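Local coordinates for okadaic acid binding protein 2-alpha (PDB 4WRI) that binds the polyether toxin okadaic acid and is implicated in the accumulation of this cytotoxin by the sponge Halichondria okadai, at residues Arg15-Val20 / Arg187-Asp192; Asn70-Leu74 / Asn92-Leu96. All coordinates share one frame; numbering follows the deposited sequence.

Interaction 1: residues Arg15-Val20 / Arg187-Asp192; sequences RKMRTV and RGALVD. With OKA (okadaic acid), chain B.
T19 makes the close-packed middle of this contact, where the C-terminal tail is laid against helix 11-27. Its OG1 accepts the backbone N-H of V191 at 3.0 Å and donates to O of R15, one turn back, at 2.9 Å. That carbonyl also takes T19 N, from the opposite face of its plane. V191 CG2 rests against T19 OG1 and the carbonyl carbon of R18, while L190 reaches over the threonine with CD2, 3.7 Å from T19 OG1.

Toward the chain end the packing gives way to charge and water. R18, bent at chi3 (-70°), grips the terminal carboxylate of D192 side-on: NE meets O in the carbonyl plane, on a lone pair, and NH2 meets OXT at 3.0 Å as a salt bridge. R15 runs out straight from the helix, and its NE gives V191 O a 2.8 Å bond lying in the guanidinium plane, with L190 CB over one face. R15 NE is also 4.0 Å from D192 OXT, a long contact of charges alone. On this more exposed side a water links R15 NH2, L190 O and D192 OD1.

At the other end R187 slants past V20, CD to CG2 3.8 Å. Two waters connect its NE to T19 O and its NH2 to V20 O, and NH1 points at okadaic acid O8 at 2.9 Å in a nearly straight bond (170°). R46 and S110 also hydrogen-bond the toxin. R18 probably does most to neutralise the C-terminus, R15 adding to it, while the two waters and the ligand oxygen, all at its edge, probably hold the R187 guanidinium in one orientation.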
loop_
_atom_site.group_PDB
_atom_site.type_symbol
_atom_site.label_atom_id
_atom_site.label_comp_id
_atom_site.label_asym_id
_atom_site.label_seq_id
_atom_site.Cartn_x
_atom_site.Cartn_y
_atom_site.Cartn_z
ATOM N N ARG A 15 9.407 5.540 8.901
ATOM C CA ARG A 15 9.757 6.012 7.585
ATOM C C ARG A 15 8.988 5.246 6.523
ATOM O O ARG A 15 8.519 5.840 5.552
ATOM C CB ARG A 15 11.253 5.827 7.350
ATOM C CG ARG A 15 11.752 6.448 6.066
ATOM C CD ARG A 15 13.250 6.246 5.925
ATOM N NE ARG A 15 13.737 6.807 4.681
ATOM C CZ ARG A 15 14.897 6.476 4.118
ATOM N NH1 ARG A 15 15.685 5.593 4.711
ATOM N NH2 ARG A 15 15.263 7.020 2.969
ATOM N N LYS A 16 8.874 3.936 6.691
ATOM C CA LYS A 16 8.056 3.172 5.757
ATOM C C LYS A 16 6.595 3.677 5.780
ATOM O O LYS A 16 5.970 3.821 4.703
ATOM C CB LYS A 16 8.138 1.672 6.045
ATOM C CG LYS A 16 9.482 1.044 5.694
ATOM C CD LYS A 16 9.464 -0.474 5.859
ATOM C CE LYS A 16 9.249 -0.934 7.304
ATOM N NZ LYS A 16 9.236 -2.436 7.393
ATOM N N MET A 17 6.042 3.973 6.955
ATOM C CA MET A 17 4.655 4.430 6.999
ATOM C C MET A 17 4.491 5.828 6.413
ATOM O O MET A 17 3.468 6.118 5.774
ATOM C CB MET A 17 4.067 4.326 8.402
ATOM C CG MET A 17 3.967 2.906 8.893
ATOM S SD MET A 17 3.020 1.761 7.832
ATOM C CE MET A 17 4.305 0.870 6.940
ATOM N N ARG A 18 5.480 6.698 6.583
ATOM C CA ARG A 18 5.457 7.986 5.894
ATOM C C ARG A 18 5.472 7.767 4.387
ATOM O O ARG A 18 4.906 8.559 3.627
ATOM C CB ARG A 18 6.640 8.870 6.309
ATOM C CG ARG A 18 6.566 9.330 7.764
ATOM C CD ARG A 18 7.579 10.453 8.018
ATOM N NE ARG A 18 8.967 9.989 7.998
ATOM C CZ ARG A 18 9.588 9.391 9.021
ATOM N NH1 ARG A 18 8.953 9.131 10.160
ATOM N NH2 ARG A 18 10.864 9.045 8.870
ATOM N N THR A 19 6.113 6.690 3.941
ATOM C CA THR A 19 6.179 6.383 2.510
ATOM C C THR A 19 4.797 5.949 1.990
ATOM O O THR A 19 4.438 6.235 0.862
ATOM C CB THR A 19 7.261 5.315 2.246
ATOM O OG1 THR A 19 8.535 5.837 2.681
ATOM C CG2 THR A 19 7.352 4.938 0.772
ATOM N N VAL A 20 4.029 5.262 2.823
ATOM C CA VAL A 20 2.645 4.946 2.486
ATOM C C VAL A 20 1.802 6.214 2.381
ATOM O O VAL A 20 1.003 6.365 1.460
ATOM C CB VAL A 20 2.025 4.051 3.564
ATOM C CG1 VAL A 20 0.544 3.809 3.283
ATOM C CG2 VAL A 20 2.774 2.719 3.667
ATOM N N ARG A 187 6.709 -0.489 -2.091
ATOM C CA ARG A 187 5.962 0.711 -2.463
ATOM C C ARG A 187 6.840 1.761 -3.137
ATOM O O ARG A 187 6.460 2.932 -3.265
ATOM C CB ARG A 187 5.226 1.298 -1.252
ATOM C CG ARG A 187 4.313 0.275 -0.593
ATOM C CD ARG A 187 3.402 0.880 0.436
ATOM N NE ARG A 187 2.290 1.660 -0.106
ATOM C CZ ARG A 187 1.109 1.137 -0.414
ATOM N NH1 ARG A 187 0.919 -0.174 -0.317
ATOM N NH2 ARG A 187 0.140 1.956 -0.818
ATOM N N GLY A 188 8.022 1.335 -3.593
ATOM C CA GLY A 188 8.962 2.248 -4.239
ATOM C C GLY A 188 9.949 2.910 -3.268
ATOM O O GLY A 188 9.968 2.629 -2.064
ATOM N N ALA A 189 10.745 3.827 -3.792
ATOM C CA ALA A 189 11.748 4.507 -2.972
ATOM C C ALA A 189 11.123 5.121 -1.712
ATOM O O ALA A 189 10.050 5.706 -1.749
ATOM C CB ALA A 189 12.434 5.579 -3.796
ATOM N N LEU A 190 11.817 5.006 -0.584
ATOM C CA LEU A 190 11.323 5.553 0.669
ATOM C C LEU A 190 11.438 7.068 0.691
ATOM O O LEU A 190 12.379 7.636 0.144
ATOM C CB LEU A 190 12.120 4.986 1.832
ATOM C CG LEU A 190 12.080 3.463 1.924
ATOM C CD1 LEU A 190 12.921 2.976 3.107
ATOM C CD2 LEU A 190 10.644 2.918 2.045
ATOM N N VAL A 191 10.483 7.730 1.340
ATOM C CA VAL A 191 10.613 9.164 1.589
ATOM C C VAL A 191 11.483 9.381 2.825
ATOM O O VAL A 191 11.825 8.428 3.517
ATOM C CB VAL A 191 9.231 9.847 1.773
ATOM C CG1 VAL A 191 8.337 9.569 0.552
ATOM C CG2 VAL A 191 8.563 9.389 3.042
ATOM N N ASP A 192 11.826 10.630 3.111
ATOM C CA ASP A 192 12.631 10.908 4.294
ATOM C C ASP A 192 11.899 10.546 5.580
ATOM O O ASP A 192 10.676 10.702 5.698
ATOM C CB ASP A 192 13.036 12.380 4.335
ATOM C CG ASP A 192 13.986 12.743 3.229
ATOM O OD1 ASP A 192 14.565 11.818 2.610
ATOM O OD2 ASP A 192 14.166 13.956 2.984
ATOM O OXT ASP A 192 12.524 10.095 6.548
HETATM C C1 OKA B . -3.795 2.050 -4.727
HETATM C C2 OKA B . -4.522 1.328 -5.887
HETATM C C3 OKA B . -4.875 -0.099 -5.470
HETATM C C4 OKA B . -5.770 -0.174 -4.212
HETATM C C5 OKA B . -5.968 -1.632 -3.823
HETATM C C6 OKA B . -7.016 -1.757 -2.715
HETATM C C7 OKA B . -8.314 -1.018 -3.122
HETATM C C8 OKA B . -7.967 0.416 -3.481
HETATM C C9 OKA B . -9.174 1.118 -4.035
HETATM C C10 OKA B . -9.491 2.357 -3.618
HETATM C C11 OKA B . -8.729 3.083 -2.554
HETATM C C12 OKA B . -7.345 2.395 -2.382
HETATM C C13 OKA B . -6.691 2.837 -1.063
HETATM C C14 OKA B . -5.295 2.175 -0.953
HETATM C C15 OKA B . -5.071 1.292 0.022
HETATM C C16 OKA B . -3.713 0.649 0.063
HETATM C C17 OKA B . -2.977 0.695 1.427
HETATM C C18 OKA B . -2.322 -0.693 1.556
HETATM C C19 OKA B . -2.825 -1.451 0.285
HETATM C C20 OKA B . -3.019 -2.891 0.515
HETATM C C21 OKA B . -3.471 -3.547 -0.818
HETATM C C22 OKA B . -2.400 -3.237 -1.860
HETATM C C23 OKA B . -2.235 -1.713 -1.975
HETATM C C24 OKA B . -1.098 -1.395 -3.002
HETATM C C25 OKA B . -1.504 -2.116 -4.267
HETATM C C26 OKA B . -1.859 -3.555 -4.142
HETATM C C27 OKA B . -0.606 -4.436 -3.944
HETATM C C28 OKA B . 0.227 -4.397 -5.235
HETATM C C29 OKA B . 1.414 -5.374 -5.265
HETATM C C30 OKA B . 2.184 -5.079 -6.587
HETATM C C31 OKA B . 1.460 -5.406 -7.871
HETATM C C32 OKA B . 2.366 -5.249 -9.092
HETATM C C33 OKA B . 3.758 -5.844 -8.913
HETATM C C34 OKA B . 4.289 -5.509 -7.510
HETATM C C35 OKA B . 5.554 -6.405 -7.267
HETATM C C36 OKA B . 6.245 -5.885 -6.012
HETATM C C37 OKA B . 6.552 -4.427 -6.204
HETATM C C38 OKA B . 5.320 -3.606 -6.482
HETATM C C39 OKA B . 0.837 -6.802 -7.850
HETATM C C40 OKA B . 2.348 -5.073 -4.083
HETATM C C41 OKA B . -1.552 -1.539 -5.436
HETATM C C42 OKA B . -6.473 4.338 -1.047
HETATM C C43 OKA B . -10.703 2.976 -4.260
HETATM C C44 OKA B . -3.636 1.320 -7.125
HETATM O O1 OKA B . -2.808 1.462 -4.283
HETATM O O2 OKA B . -4.233 3.128 -4.318
HETATM O O3 OKA B . -5.718 2.031 -6.200
HETATM O O4 OKA B . -7.027 0.435 -4.538
HETATM O O5 OKA B . -9.256 -1.095 -2.021
HETATM O O6 OKA B . -7.468 1.046 -2.301
HETATM O O7 OKA B . -3.953 -0.715 -0.114
HETATM O O8 OKA B . -1.809 -1.203 -0.722
HETATM O O9 OKA B . -2.820 -3.801 -3.105
HETATM O O10 OKA B . -0.960 -0.033 -3.137
HETATM O O11 OKA B . -1.048 -5.762 -3.704
HETATM O O12 OKA B . 3.424 -5.841 -6.496
HETATM O O13 OKA B . 4.619 -4.151 -7.656
HETATM O O HOH W 1 14.357 9.302 1.448
HETATM O O HOH W 2 3.150 4.420 -0.879
HETATM O O HOH W 3 0.431 4.831 -0.756
#

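Interaction 2: residues Asn70-Leu74 / Asn92-Leu96; sequences NHCNL and NAWLL
L96 meets the imidazole of H71 face-on: its CD2 methyl stands 3.9 Å from the ring centroid and 28° off the ring normal, a CH-pi contact in which ND1 is the nearest ring atom. The two side chains cross at about a right angle. With CG anti to the backbone N (chi1 178°), the imidazole of H71 swings back toward helix 86-96 although its CB points away from it. The same CD2 of L96 lies 3.6 Å from H71 O, an oxygen buried by this contact without a polar partner in the model. The other methyl of L96, CD1, lies against the backbone carbonyl oxygen of N70.

The polar tie is made by N92, whose CB faces the 70-74 segment. Its ND2 donates to C72 O at 2.9 Å, and the bond lies in the carbonyl plane and close to the plane of the amide. The other end of that amide, OD1, is held by Q88, a turn earlier on the same helix, so both ends of the group are bonded and its rotation is probably fixed.

Between these two, L74 slants across N92 and pushes its branched end against the helix. CD2 sits 3.3 Å from N92 O, a carbonyl already bonded to L96 N, and also approaches L96 CB. CD1 turns the other way, to CD2 of L95 at 3.8 Å, and those two leucines cross nearly perpendicularly.

The contact joins the weakly bonded last part of helix 61-72, and the loop that follows it, to the last turn of helix 86-96. H71 NE2 bonds Y89 OH and its ring stacks on H67; W24 of helix 11-27 packs against H71 and C72, and L84 of strand 84-85 lies against C72 and N92.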
loop_
_atom_site.group_PDB
_atom_site.type_symbol
_atom_site.label_atom_id
_atom_site.label_comp_id
_atom_site.label_asym_id
_atom_site.label_seq_id
_atom_site.Cartn_x
_atom_site.Cartn_y
_atom_site.Cartn_z
ATOM N N ASN A 70 -11.651 2.064 8.062
ATOM C CA ASN A 70 -11.023 0.887 8.663
ATOM C C ASN A 70 -9.500 0.872 8.697
ATOM O O ASN A 70 -8.899 0.428 9.677
ATOM C CB ASN A 70 -11.527 -0.396 7.982
ATOM C CG ASN A 70 -12.991 -0.659 8.246
ATOM O OD1 ASN A 70 -13.512 -0.345 9.313
ATOM N ND2 ASN A 70 -13.663 -1.262 7.276
ATOM N N HIS A 71 -8.865 1.334 7.628
ATOM C CA HIS A 71 -7.403 1.323 7.567
ATOM C C HIS A 71 -6.828 2.573 8.201
ATOM O O HIS A 71 -5.942 2.498 9.068
ATOM C CB HIS A 71 -6.906 1.209 6.117
ATOM C CG HIS A 71 -5.410 1.239 5.976
ATOM N ND1 HIS A 71 -4.638 0.098 5.895
ATOM C CD2 HIS A 71 -4.542 2.283 5.902
ATOM C CE1 HIS A 71 -3.362 0.436 5.777
ATOM N NE2 HIS A 71 -3.277 1.759 5.793
ATOM N N CYS A 72 -7.318 3.726 7.769
ATOM C CA CYS A 72 -6.758 4.982 8.253
ATOM C C CYS A 72 -7.178 5.369 9.657
ATOM O O CYS A 72 -6.406 6.015 10.360
ATOM C CB CYS A 72 -7.116 6.117 7.310
ATOM S SG CYS A 72 -6.347 5.978 5.707
ATOM N N ASN A 73 -8.387 4.997 10.047
ATOM C CA ASN A 73 -8.982 5.504 11.282
ATOM C C ASN A 73 -9.449 4.411 12.220
ATOM O O ASN A 73 -10.319 4.659 13.062
ATOM C CB ASN A 73 -10.127 6.453 10.962
ATOM C CG ASN A 73 -9.632 7.765 10.405
ATOM O OD1 ASN A 73 -9.837 8.082 9.228
ATOM N ND2 ASN A 73 -8.936 8.525 11.234
ATOM N N LEU A 74 -8.877 3.215 12.086
ATOM C CA LEU A 74 -9.000 2.141 13.073
ATOM C C LEU A 74 -10.425 1.659 13.272
ATOM O O LEU A 74 -10.763 1.145 14.348
ATOM C CB LEU A 74 -8.383 2.561 14.418
ATOM C CG LEU A 74 -6.905 2.966 14.330
ATOM C CD1 LEU A 74 -6.325 3.448 15.671
ATOM C CD2 LEU A 74 -6.100 1.797 13.757
ATOM N N ASN A 92 -1.553 5.401 13.946
ATOM C CA ASN A 92 -2.727 4.553 13.726
ATOM C C ASN A 92 -2.323 3.241 13.058
ATOM O O ASN A 92 -2.857 2.170 13.390
ATOM C CB ASN A 92 -3.772 5.258 12.852
ATOM C CG ASN A 92 -4.468 6.393 13.577
ATOM O OD1 ASN A 92 -4.187 6.644 14.749
ATOM N ND2 ASN A 92 -5.371 7.074 12.911
ATOM N N ALA A 93 -1.381 3.320 12.120
ATOM C CA ALA A 93 -0.875 2.116 11.456
ATOM C C ALA A 93 -0.174 1.218 12.463
ATOM O O ALA A 93 -0.214 -0.003 12.348
ATOM C CB ALA A 93 0.067 2.494 10.332
ATOM N N TRP A 94 0.458 1.822 13.461
ATOM C CA TRP A 94 1.115 1.022 14.495
ATOM C C TRP A 94 0.095 0.164 15.246
ATOM O O TRP A 94 0.324 -1.028 15.475
ATOM C CB TRP A 94 1.897 1.936 15.432
ATOM C CG TRP A 94 2.684 1.238 16.509
ATOM C CD1 TRP A 94 2.542 1.407 17.856
ATOM C CD2 TRP A 94 3.730 0.268 16.334
ATOM N NE1 TRP A 94 3.442 0.616 18.523
ATOM C CE2 TRP A 94 4.182 -0.096 17.621
ATOM C CE3 TRP A 94 4.335 -0.320 15.218
ATOM C CZ2 TRP A 94 5.213 -1.026 17.827
ATOM C CZ3 TRP A 94 5.363 -1.259 15.423
ATOM C CH2 TRP A 94 5.791 -1.590 16.718
ATOM N N LEU A 95 -1.032 0.764 15.623
ATOM C CA LEU A 95 -2.100 -0.003 16.253
ATOM C C LEU A 95 -2.669 -1.028 15.279
ATOM O O LEU A 95 -2.936 -2.172 15.653
ATOM C CB LEU A 95 -3.215 0.916 16.761
ATOM C CG LEU A 95 -3.059 1.424 18.204
ATOM C CD1 LEU A 95 -1.745 2.154 18.418
ATOM C CD2 LEU A 95 -4.244 2.308 18.601
ATOM N N LEU A 96 -2.821 -0.632 14.016
ATOM C CA LEU A 96 -3.470 -1.487 13.026
ATOM C C LEU A 96 -2.705 -2.794 12.790
ATOM O O LEU A 96 -3.318 -3.867 12.671
ATOM C CB LEU A 96 -3.630 -0.739 11.703
ATOM C CG LEU A 96 -4.360 -1.452 10.570
ATOM C CD1 LEU A 96 -5.825 -1.632 10.913
ATOM C CD2 LEU A 96 -4.198 -0.664 9.280
#

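Helix 86-96 connects the two contacts, whose centres are about 17 Å apart. Its A93 meets M17 of helix 11-27, with M17 SD 3.9 Å from A93 CB, so the helix gripped by the C-terminal tail in interaction 1 packs directly on the helix that carries half of interaction 2. Y89 adds a second link, a residue shared by the two contacts through V20 and H71. Along the chain, interaction 2 is nested inside the long loop that interaction 1 closes. Both reach okadaic acid, but differently: R187 of interaction 1 belongs to the toxin's pocket, whereas interaction 2 approaches through the side chain of H71, about 4 Å from the toxin.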